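Long-range contact in putative oxidoreductase (Thermus thermophilus, PDB 2ISM), which is a putative oxidoreductase from a family of beta-propeller dehydrogenases, with six four-stranded blades and a bound calcium ion: residues I53-L67 and R109-R121. Residues are numbered along the deposited sequence; the frame is centred on the assembly and turned at random.
Sequences IRLFREGRLSTYAEL and RLRHLGERGVLDR
Leu110 is the apolar centre, its two methyl branches dividing the work: CD1 lies 3.7 Å from Ala65 CB and also meets Ile53 CD1 tip to tip, while CD2 packs against CD2 of Leu67, the two side chains running antiparallel, side by side. Leu67 CD2 also reaches CG of Leu119. Branched aliphatic chains suit this seam between sheets, and Ala65, with only a methyl group, fits where its CB lies 3.5 Å from Gly117 O. Tyr64 carries the polar side. Together with Ala65 it faces Ile53 in a classic beta bulge, where Ile53 O accepts from both backbone nitrogens. With CG anti to the backbone N (chi1 -179°), the ring reaches alongside the 113-116 loop, with Arg116 C over one face; Gly117 N lies over its centre and Gly117 CA makes a CH-pi contact with the same face. Glycine fits here because a CB would collide with Tyr64 CE2. The bond from Gly117 N to Tyr64 O (2.9 Å, 153° at the hydrogen) ties backbone to backbone, and at the ring's far end Tyr64 OH hydrogen-bonds His112 ND1 at 2.7 Å, in the plane of the tyrosine ring. Farther out, the aliphatic part of Glu115 crosses Leu55, CG to CD2 4.0 Å, a use of a long chain that leaves its carboxylate at the exposed surface. The contact joins the last two strands of each of two consecutive propeller blades, 52-57 with 60-66 and 104-112 with 117-127; Ile53 continues onto Leu77 and Leu80 of strand 77-82, and Tyr64 and Leu67 onto strand 92-98.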
# COMPACT_ATOMS: atom_id res chain seq x y z
N ILE B 53 -27.31 -9.65 -6.78
CA ILE B 53 -26.02 -9.78 -6.10
C ILE B 53 -25.29 -10.77 -7.01
O ILE B 53 -25.70 -11.93 -7.13
CB ILE B 53 -26.14 -10.41 -4.70
CG1 ILE B 53 -26.89 -9.47 -3.77
CG2 ILE B 53 -24.74 -10.72 -4.16
CD1 ILE B 53 -27.06 -10.00 -2.35
N ARG B 54 -24.22 -10.31 -7.65
CA ARG B 54 -23.47 -11.16 -8.56
C ARG B 54 -22.27 -11.79 -7.87
O ARG B 54 -21.75 -11.26 -6.89
CB ARG B 54 -22.97 -10.35 -9.76
CG ARG B 54 -24.05 -9.56 -10.48
CD ARG B 54 -25.11 -10.48 -11.07
NE ARG B 54 -24.64 -11.15 -12.28
CZ ARG B 54 -24.45 -10.53 -13.45
NH1 ARG B 54 -24.67 -9.23 -13.56
NH2 ARG B 54 -24.05 -11.23 -14.50
N LEU B 55 -21.85 -12.93 -8.40
CA LEU B 55 -20.69 -13.65 -7.89
C LEU B 55 -19.68 -13.72 -9.02
O LEU B 55 -19.99 -14.23 -10.10
CB LEU B 55 -21.05 -15.08 -7.47
CG LEU B 55 -19.83 -15.98 -7.20
CD1 LEU B 55 -19.12 -15.53 -5.93
CD2 LEU B 55 -20.27 -17.43 -7.07
N PHE B 56 -18.49 -13.18 -8.80
CA PHE B 56 -17.44 -13.25 -9.80
C PHE B 56 -16.41 -14.19 -9.22
O PHE B 56 -15.88 -13.96 -8.13
CB PHE B 56 -16.82 -11.88 -10.06
CG PHE B 56 -15.83 -11.88 -11.19
CD1 PHE B 56 -16.26 -12.12 -12.49
CD2 PHE B 56 -14.48 -11.66 -10.95
CE1 PHE B 56 -15.34 -12.16 -13.55
CE2 PHE B 56 -13.56 -11.70 -12.00
CZ PHE B 56 -13.99 -11.95 -13.30
N ARG B 57 -16.13 -15.27 -9.95
CA ARG B 57 -15.18 -16.27 -9.49
C ARG B 57 -14.57 -16.99 -10.68
O ARG B 57 -15.28 -17.42 -11.58
CB ARG B 57 -15.92 -17.27 -8.60
CG ARG B 57 -15.03 -18.26 -7.86
CD ARG B 57 -15.87 -19.40 -7.30
NE ARG B 57 -15.10 -20.28 -6.43
CZ ARG B 57 -15.51 -21.48 -6.03
NH1 ARG B 57 -16.69 -21.94 -6.42
NH2 ARG B 57 -14.74 -22.21 -5.23
N GLU B 58 -13.25 -17.12 -10.67
CA GLU B 58 -12.55 -17.80 -11.75
C GLU B 58 -12.97 -17.29 -13.13
O GLU B 58 -13.29 -18.07 -14.02
CB GLU B 58 -12.80 -19.31 -11.66
CG GLU B 58 -12.12 -19.97 -10.47
CD GLU B 58 -12.63 -21.38 -10.21
OE1 GLU B 58 -13.14 -22.01 -11.16
OE2 GLU B 58 -12.50 -21.86 -9.06
N GLY B 59 -12.98 -15.97 -13.28
CA GLY B 59 -13.35 -15.36 -14.54
C GLY B 59 -14.79 -15.50 -15.00
O GLY B 59 -15.10 -15.18 -16.15
N ARG B 60 -15.67 -15.98 -14.12
CA ARG B 60 -17.07 -16.13 -14.50
C ARG B 60 -18.03 -15.36 -13.60
O ARG B 60 -17.88 -15.33 -12.38
CB ARG B 60 -17.46 -17.62 -14.50
CG ARG B 60 -18.89 -17.87 -15.00
CD ARG B 60 -18.96 -19.13 -15.85
NE ARG B 60 -18.98 -20.35 -15.06
CZ ARG B 60 -18.46 -21.51 -15.47
NH1 ARG B 60 -17.87 -21.60 -16.65
NH2 ARG B 60 -18.53 -22.57 -14.69
N LEU B 61 -19.02 -14.73 -14.23
CA LEU B 61 -20.02 -13.96 -13.50
C LEU B 61 -21.31 -14.77 -13.41
O LEU B 61 -21.81 -15.25 -14.43
CB LEU B 61 -20.34 -12.65 -14.23
CG LEU B 61 -19.79 -11.32 -13.69
CD1 LEU B 61 -20.48 -10.18 -14.44
CD2 LEU B 61 -20.07 -11.21 -12.19
N SER B 62 -21.83 -14.91 -12.20
CA SER B 62 -23.07 -15.64 -11.99
C SER B 62 -23.95 -14.85 -11.04
O SER B 62 -23.52 -13.82 -10.51
CB SER B 62 -22.78 -17.02 -11.40
OG SER B 62 -22.21 -16.92 -10.11
N THR B 63 -25.18 -15.31 -10.85
CA THR B 63 -26.09 -14.64 -9.94
C THR B 63 -26.11 -15.36 -8.60
O THR B 63 -26.53 -16.52 -8.51
CB THR B 63 -27.52 -14.58 -10.52
OG1 THR B 63 -27.51 -13.81 -11.73
CG2 THR B 63 -28.47 -13.93 -9.52
N TYR B 64 -25.64 -14.67 -7.57
CA TYR B 64 -25.59 -15.22 -6.23
C TYR B 64 -27.00 -15.21 -5.64
O TYR B 64 -27.43 -16.16 -4.98
CB TYR B 64 -24.66 -14.38 -5.36
CG TYR B 64 -24.52 -14.87 -3.94
CD1 TYR B 64 -23.74 -15.99 -3.64
CD2 TYR B 64 -25.15 -14.21 -2.89
CE1 TYR B 64 -23.61 -16.44 -2.33
CE2 TYR B 64 -25.02 -14.64 -1.58
CZ TYR B 64 -24.25 -15.76 -1.30
OH TYR B 64 -24.12 -16.18 0.00
N ALA B 65 -27.70 -14.11 -5.87
CA ALA B 65 -29.06 -13.96 -5.38
C ALA B 65 -29.77 -12.82 -6.09
O ALA B 65 -29.15 -11.90 -6.62
CB ALA B 65 -29.05 -13.68 -3.88
N GLU B 66 -31.09 -12.91 -6.13
CA GLU B 66 -31.88 -11.86 -6.74
C GLU B 66 -32.86 -11.41 -5.67
O GLU B 66 -33.55 -12.24 -5.07
CB GLU B 66 -32.63 -12.38 -7.96
CG GLU B 66 -33.21 -11.27 -8.83
CD GLU B 66 -33.64 -11.76 -10.20
OE1 GLU B 66 -32.80 -12.36 -10.90
OE2 GLU B 66 -34.81 -11.55 -10.57
N LEU B 67 -32.88 -10.11 -5.39
CA LEU B 67 -33.77 -9.57 -4.38
C LEU B 67 -34.71 -8.54 -4.97
O LEU B 67 -34.32 -7.74 -5.83
CB LEU B 67 -32.96 -8.93 -3.25
CG LEU B 67 -31.99 -9.82 -2.47
CD1 LEU B 67 -31.12 -8.97 -1.56
CD2 LEU B 67 -32.77 -10.84 -1.66
N ARG B 109 -30.60 -10.08 5.77
CA ARG B 109 -29.51 -11.03 5.88
C ARG B 109 -29.87 -12.24 5.02
O ARG B 109 -31.01 -12.70 5.05
CB ARG B 109 -29.37 -11.44 7.35
CG ARG B 109 -28.19 -12.31 7.66
CD ARG B 109 -27.98 -12.43 9.16
NE ARG B 109 -28.82 -13.44 9.80
CZ ARG B 109 -28.68 -13.83 11.06
NH1 ARG B 109 -27.73 -13.28 11.81
NH2 ARG B 109 -29.46 -14.76 11.58
N LEU B 110 -28.91 -12.74 4.25
CA LEU B 110 -29.13 -13.92 3.41
C LEU B 110 -28.29 -15.07 3.95
O LEU B 110 -27.20 -14.85 4.49
CB LEU B 110 -28.70 -13.66 1.96
CG LEU B 110 -29.28 -12.49 1.16
CD1 LEU B 110 -28.95 -12.71 -0.31
CD2 LEU B 110 -30.78 -12.42 1.34
N ARG B 111 -28.79 -16.29 3.81
CA ARG B 111 -28.04 -17.46 4.26
C ARG B 111 -27.17 -17.93 3.09
O ARG B 111 -27.66 -18.17 1.99
CB ARG B 111 -28.99 -18.58 4.71
CG ARG B 111 -28.28 -19.92 4.98
CD ARG B 111 -29.24 -20.96 5.53
NE ARG B 111 -29.50 -20.75 6.96
CZ ARG B 111 -28.64 -21.03 7.92
NH1 ARG B 111 -27.44 -21.53 7.62
NH2 ARG B 111 -28.96 -20.80 9.19
N HIS B 112 -25.87 -18.04 3.35
CA HIS B 112 -24.90 -18.47 2.35
C HIS B 112 -24.97 -19.97 2.11
O HIS B 112 -24.86 -20.76 3.04
CB HIS B 112 -23.49 -18.08 2.82
CG HIS B 112 -22.40 -18.49 1.88
ND1 HIS B 112 -22.23 -17.94 0.63
CD2 HIS B 112 -21.40 -19.40 2.03
CE1 HIS B 112 -21.18 -18.48 0.05
NE2 HIS B 112 -20.66 -19.37 0.87
N LEU B 113 -25.13 -20.36 0.84
CA LEU B 113 -25.21 -21.77 0.48
C LEU B 113 -24.08 -22.19 -0.45
O LEU B 113 -24.16 -23.23 -1.10
CB LEU B 113 -26.56 -22.07 -0.18
CG LEU B 113 -27.81 -21.79 0.66
CD1 LEU B 113 -29.07 -22.01 -0.18
CD2 LEU B 113 -27.81 -22.69 1.89
N GLY B 114 -23.04 -21.37 -0.51
CA GLY B 114 -21.91 -21.68 -1.37
C GLY B 114 -21.85 -20.82 -2.62
O GLY B 114 -21.15 -19.81 -2.64
N GLU B 115 -22.57 -21.22 -3.66
CA GLU B 115 -22.59 -20.47 -4.91
C GLU B 115 -23.81 -19.56 -4.99
O GLU B 115 -23.95 -18.75 -5.91
CB GLU B 115 -22.59 -21.45 -6.09
CG GLU B 115 -22.36 -20.79 -7.44
CD GLU B 115 -22.52 -21.75 -8.61
OE1 GLU B 115 -22.28 -21.32 -9.76
OE2 GLU B 115 -22.87 -22.92 -8.38
N ARG B 116 -24.70 -19.70 -4.01
CA ARG B 116 -25.91 -18.89 -3.96
C ARG B 116 -26.27 -18.49 -2.54
O ARG B 116 -25.74 -19.02 -1.57
CB ARG B 116 -27.10 -19.67 -4.55
CG ARG B 116 -27.04 -19.90 -6.05
CD ARG B 116 -28.28 -20.64 -6.53
NE ARG B 116 -28.34 -20.78 -7.98
CZ ARG B 116 -27.48 -21.48 -8.71
NH1 ARG B 116 -26.48 -22.13 -8.13
NH2 ARG B 116 -27.63 -21.55 -10.03
N GLY B 117 -27.18 -17.53 -2.44
CA GLY B 117 -27.64 -17.06 -1.14
C GLY B 117 -29.14 -16.95 -1.19
O GLY B 117 -29.71 -16.73 -2.26
N VAL B 118 -29.80 -17.12 -0.05
CA VAL B 118 -31.25 -17.01 0.02
C VAL B 118 -31.64 -16.18 1.23
O VAL B 118 -31.03 -16.30 2.30
CB VAL B 118 -31.94 -18.40 0.11
CG1 VAL B 118 -31.74 -19.16 -1.20
CG2 VAL B 118 -31.39 -19.19 1.28
N LEU B 119 -32.65 -15.34 1.06
CA LEU B 119 -33.13 -14.48 2.13
C LEU B 119 -33.32 -15.27 3.42
O LEU B 119 -33.98 -16.31 3.43
CB LEU B 119 -34.46 -13.84 1.73
CG LEU B 119 -34.58 -12.31 1.81
CD1 LEU B 119 -36.04 -11.93 1.65
CD2 LEU B 119 -34.05 -11.80 3.14
N ASP B 120 -32.73 -14.77 4.50
CA ASP B 120 -32.86 -15.41 5.79
C ASP B 120 -33.90 -14.63 6.59
O ASP B 120 -34.94 -15.17 6.97
CB ASP B 120 -31.52 -15.41 6.53
CG ASP B 120 -31.63 -15.94 7.95
OD1 ASP B 120 -32.20 -17.03 8.13
OD2 ASP B 120 -31.14 -15.26 8.87
N ARG B 121 -33.63 -13.35 6.83
CA ARG B 121 -34.56 -12.51 7.57
C ARG B 121 -34.17 -11.04 7.54
O ARG B 121 -33.05 -10.69 7.17
CB ARG B 121 -34.67 -12.98 9.02
CG ARG B 121 -33.52 -12.53 9.92
CD ARG B 121 -33.89 -12.74 11.38
NE ARG B 121 -33.30 -11.72 12.24
CZ ARG B 121 -32.10 -11.81 12.80
NH1 ARG B 121 -31.35 -12.88 12.59
NH2 ARG B 121 -31.66 -10.83 13.57